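Local coordinates for computationally designed four-helix bundle protein (Synthetic construct, PDB 3U3B), which is of unknown function, being a computationally redesigned, hyperthermostable four-helix bundle whose sequence resembles that of Hpt domains, at residues A[26-36]-A[81-91]. Numbering follows the deposited sequence. Where two conformers were deposited one is given.
Sequences IKEVEKNPEDM and KITSDLIDKVK
Lys-91 and Ile-26 meet through their first torsions: the lysine, with CG opposite its carbonyl carbon (chi1 -74°), runs on fully extended toward Glu-30, while in Ile-26 CG1 takes the place anti to the carbonyl carbon and CG2 that anti to the backbone N, which turns CG2 to Lys-91. The methyl lies tightly against the lysine methylenes, CG2 to CE being 3.4 Å, so the long aliphatic chain suits a site that is apolar along the stem and polar at its end. There Lys-91 NZ and Glu-30 OE2 form a salt bridge, the two chains crossing at about a right angle; its modelled length is very short and the place of OE2 uncertain, so no strength should be read from it. A water donates to Glu-30 OE1 (2.7 Å). An alanine in place of Glu-30 would probably leave the Lys-91 ammonium without its carboxylate mate and free to swing into solvent.

Deeper in, branched aliphatic residues line the seam between residues 26-30 and 84-91, whose axes run antiparallel at 174°: Ile-26 meets Val-90 (CD1 to CG1 3.9 Å) and Ile-87 (CG2 to CG2 4.3 Å). Trp-39 of helix 36-56 packs on Ile-87, and Leu-71 of helix 59-76 on Val-90.

At the bundle end, Pro-33, its ring-fixed phi (-60°) suiting the second position of the type I turn Asn-32 to Asp-35, presents CB to Ile-82 CG2 at 3.7 Å. Unbranched Met-36, bent at chi2, brings CE to Ile-82 CD1 (3.7 Å). Glu-34, likewise bent, sets OE2 beside Ile-82 CD1 (3.2 Å) and forms a weak salt bridge with poorly ordered Lys-81. Cohesion thus probably comes largely from apolar contact, to which the Lys-91 stem adds buried area, with ion pairs supplying charge complementarity.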
# COMPACT_ATOMS: atom_id res chain seq x y z
N ILE A 26 6.17 -7.54 1.57
CA ILE A 26 7.38 -6.76 1.77
C ILE A 26 8.40 -7.55 2.60
O ILE A 26 9.61 -7.47 2.37
CB ILE A 26 7.09 -5.45 2.46
CG1 ILE A 26 6.51 -4.44 1.47
CG2 ILE A 26 8.35 -4.89 3.07
CD1 ILE A 26 6.19 -3.12 2.11
N LYS A 27 7.92 -8.33 3.56
CA LYS A 27 8.82 -9.14 4.36
C LYS A 27 9.56 -10.12 3.47
O LYS A 27 10.78 -10.35 3.63
CB LYS A 27 8.05 -9.90 5.43
CG LYS A 27 7.55 -9.00 6.52
CD LYS A 27 6.87 -9.78 7.65
CE LYS A 27 6.38 -8.83 8.76
NZ LYS A 27 5.14 -8.04 8.42
N GLU A 28 8.83 -10.70 2.52
CA GLU A 28 9.44 -11.68 1.60
C GLU A 28 10.40 -11.02 0.62
O GLU A 28 11.47 -11.58 0.34
CB GLU A 28 8.38 -12.46 0.79
CG GLU A 28 7.50 -13.45 1.57
CD GLU A 28 8.23 -14.14 2.73
OE1 GLU A 28 9.34 -14.67 2.52
OE2 GLU A 28 7.68 -14.15 3.87
N VAL A 29 10.03 -9.87 0.07
CA VAL A 29 10.89 -9.22 -0.93
C VAL A 29 12.16 -8.64 -0.28
O VAL A 29 13.19 -8.44 -0.94
CB VAL A 29 10.12 -8.15 -1.77
CG1 VAL A 29 10.04 -6.82 -1.04
CG2 VAL A 29 10.76 -8.02 -3.16
N GLU A 30 12.09 -8.42 1.02
CA GLU A 30 13.24 -7.99 1.79
C GLU A 30 14.37 -8.98 1.70
O GLU A 30 15.53 -8.59 1.71
CB GLU A 30 12.84 -7.91 3.23
CG GLU A 30 12.46 -6.56 3.68
CD GLU A 30 11.91 -6.65 5.08
OE1 GLU A 30 12.47 -7.44 5.86
OE2 GLU A 30 10.92 -5.95 5.39
N LYS A 31 14.03 -10.27 1.65
CA LYS A 31 15.02 -11.35 1.61
C LYS A 31 15.69 -11.47 0.24
O LYS A 31 16.77 -12.06 0.12
CB LYS A 31 14.35 -12.68 1.95
CG LYS A 31 13.64 -12.66 3.28
CD LYS A 31 12.91 -13.97 3.53
CE LYS A 31 11.97 -13.86 4.73
NZ LYS A 31 11.22 -15.12 4.99
N ASN A 32 15.04 -10.92 -0.78
CA ASN A 32 15.51 -10.99 -2.17
C ASN A 32 14.93 -9.82 -2.98
O ASN A 32 13.95 -9.98 -3.71
CB ASN A 32 15.09 -12.31 -2.80
CG ASN A 32 15.57 -12.44 -4.23
OD1 ASN A 32 16.60 -11.87 -4.61
ND2 ASN A 32 14.80 -13.17 -5.05
N PRO A 33 15.53 -8.64 -2.84
CA PRO A 33 14.93 -7.37 -3.30
C PRO A 33 14.63 -7.29 -4.78
O PRO A 33 13.79 -6.49 -5.21
CB PRO A 33 15.99 -6.34 -2.93
CG PRO A 33 16.66 -6.91 -1.73
CD PRO A 33 16.69 -8.41 -1.96
N GLU A 34 15.33 -8.11 -5.57
CA GLU A 34 15.19 -8.08 -7.00
C GLU A 34 14.06 -9.01 -7.47
O GLU A 34 13.89 -9.21 -8.67
CB GLU A 34 16.51 -8.51 -7.64
CG GLU A 34 17.73 -7.73 -7.16
CD GLU A 34 17.97 -6.44 -7.95
OE1 GLU A 34 18.90 -6.42 -8.79
OE2 GLU A 34 17.25 -5.45 -7.72
N ASP A 35 13.32 -9.59 -6.54
CA ASP A 35 12.28 -10.53 -6.92
C ASP A 35 11.06 -9.75 -7.42
O ASP A 35 10.20 -9.35 -6.63
CB ASP A 35 11.88 -11.44 -5.76
CG ASP A 35 10.92 -12.54 -6.19
OD1 ASP A 35 10.42 -12.47 -7.34
OD2 ASP A 35 10.66 -13.47 -5.39
N MET A 36 11.01 -9.54 -8.73
CA MET A 36 9.92 -8.75 -9.33
C MET A 36 8.53 -9.33 -9.14
O MET A 36 7.52 -8.62 -9.28
CB MET A 36 10.18 -8.55 -10.84
CG MET A 36 11.40 -7.71 -11.13
SD MET A 36 11.43 -6.19 -10.17
CE MET A 36 12.93 -5.42 -10.79
N LYS A 81 17.61 1.34 -9.22
CA LYS A 81 18.10 0.11 -8.58
C LYS A 81 17.52 -0.11 -7.17
O LYS A 81 17.46 0.82 -6.37
CB LYS A 81 19.63 0.17 -8.52
CG LYS A 81 20.28 -1.06 -7.93
CD LYS A 81 19.74 -2.32 -8.58
CE LYS A 81 20.12 -3.55 -7.78
NZ LYS A 81 19.65 -3.50 -6.36
N ILE A 82 17.12 -1.35 -6.88
CA ILE A 82 16.37 -1.65 -5.65
C ILE A 82 17.25 -1.88 -4.41
O ILE A 82 17.86 -2.94 -4.26
CB ILE A 82 15.45 -2.90 -5.83
CG1 ILE A 82 14.44 -2.68 -6.96
CG2 ILE A 82 14.74 -3.20 -4.54
CD1 ILE A 82 14.75 -3.45 -8.21
N THR A 83 17.25 -0.90 -3.51
CA THR A 83 18.10 -0.95 -2.33
C THR A 83 17.28 -1.18 -1.05
O THR A 83 16.05 -1.08 -1.05
CB THR A 83 18.83 0.39 -2.12
OG1 THR A 83 17.86 1.44 -1.98
CG2 THR A 83 19.76 0.74 -3.29
N SER A 84 18.00 -1.46 0.03
CA SER A 84 17.41 -1.51 1.35
C SER A 84 16.68 -0.19 1.66
O SER A 84 15.56 -0.19 2.16
CB SER A 84 18.51 -1.77 2.39
OG SER A 84 19.49 -0.75 2.33
N ASP A 85 17.33 0.93 1.32
CA ASP A 85 16.79 2.25 1.65
C ASP A 85 15.52 2.57 0.88
O ASP A 85 14.62 3.24 1.39
CB ASP A 85 17.84 3.35 1.41
CG ASP A 85 18.93 3.35 2.47
OD1 ASP A 85 18.68 2.80 3.57
OD2 ASP A 85 20.02 3.91 2.21
N LEU A 86 15.44 2.11 -0.35
CA LEU A 86 14.24 2.29 -1.14
C LEU A 86 13.09 1.49 -0.53
O LEU A 86 11.94 1.95 -0.49
CB LEU A 86 14.50 1.83 -2.58
CG LEU A 86 13.31 1.92 -3.52
CD1 LEU A 86 12.75 3.34 -3.54
CD2 LEU A 86 13.73 1.48 -4.92
N ILE A 87 13.41 0.30 -0.04
CA ILE A 87 12.40 -0.53 0.62
C ILE A 87 11.96 0.15 1.91
O ILE A 87 10.77 0.16 2.25
CB ILE A 87 12.90 -1.96 0.90
CG1 ILE A 87 13.24 -2.64 -0.42
CG2 ILE A 87 11.83 -2.74 1.64
CD1 ILE A 87 13.87 -3.98 -0.26
N ASP A 88 12.90 0.78 2.60
CA ASP A 88 12.56 1.50 3.82
C ASP A 88 11.60 2.66 3.55
O ASP A 88 10.73 2.96 4.37
CB ASP A 88 13.81 1.99 4.53
CG ASP A 88 14.62 0.86 5.14
OD1 ASP A 88 14.02 -0.18 5.49
OD2 ASP A 88 15.85 1.03 5.28
N LYS A 89 11.75 3.34 2.42
CA LYS A 89 10.86 4.47 2.17
C LYS A 89 9.44 3.98 1.88
O LYS A 89 8.46 4.61 2.28
CB LYS A 89 11.37 5.35 1.03
CG LYS A 89 10.73 6.73 1.02
CD LYS A 89 10.79 7.32 -0.37
CE LYS A 89 10.85 8.84 -0.39
NZ LYS A 89 10.95 9.32 -1.81
N VAL A 90 9.34 2.86 1.17
CA VAL A 90 8.06 2.18 0.99
C VAL A 90 7.42 1.78 2.33
O VAL A 90 6.23 2.01 2.56
CB VAL A 90 8.23 0.91 0.15
CG1 VAL A 90 6.90 0.16 0.06
CG2 VAL A 90 8.71 1.26 -1.24
N LYS A 91 8.18 1.14 3.20
CA LYS A 91 7.68 0.77 4.52
C LYS A 91 7.21 2.00 5.29
O LYS A 91 6.15 2.01 5.89
CB LYS A 91 8.76 0.04 5.29
CG LYS A 91 8.99 -1.35 4.81
CD LYS A 91 10.18 -1.88 5.57
CE LYS A 91 10.52 -3.29 5.16
NZ LYS A 91 11.81 -3.66 5.83
O HOH W 1 12.97 -6.03 8.09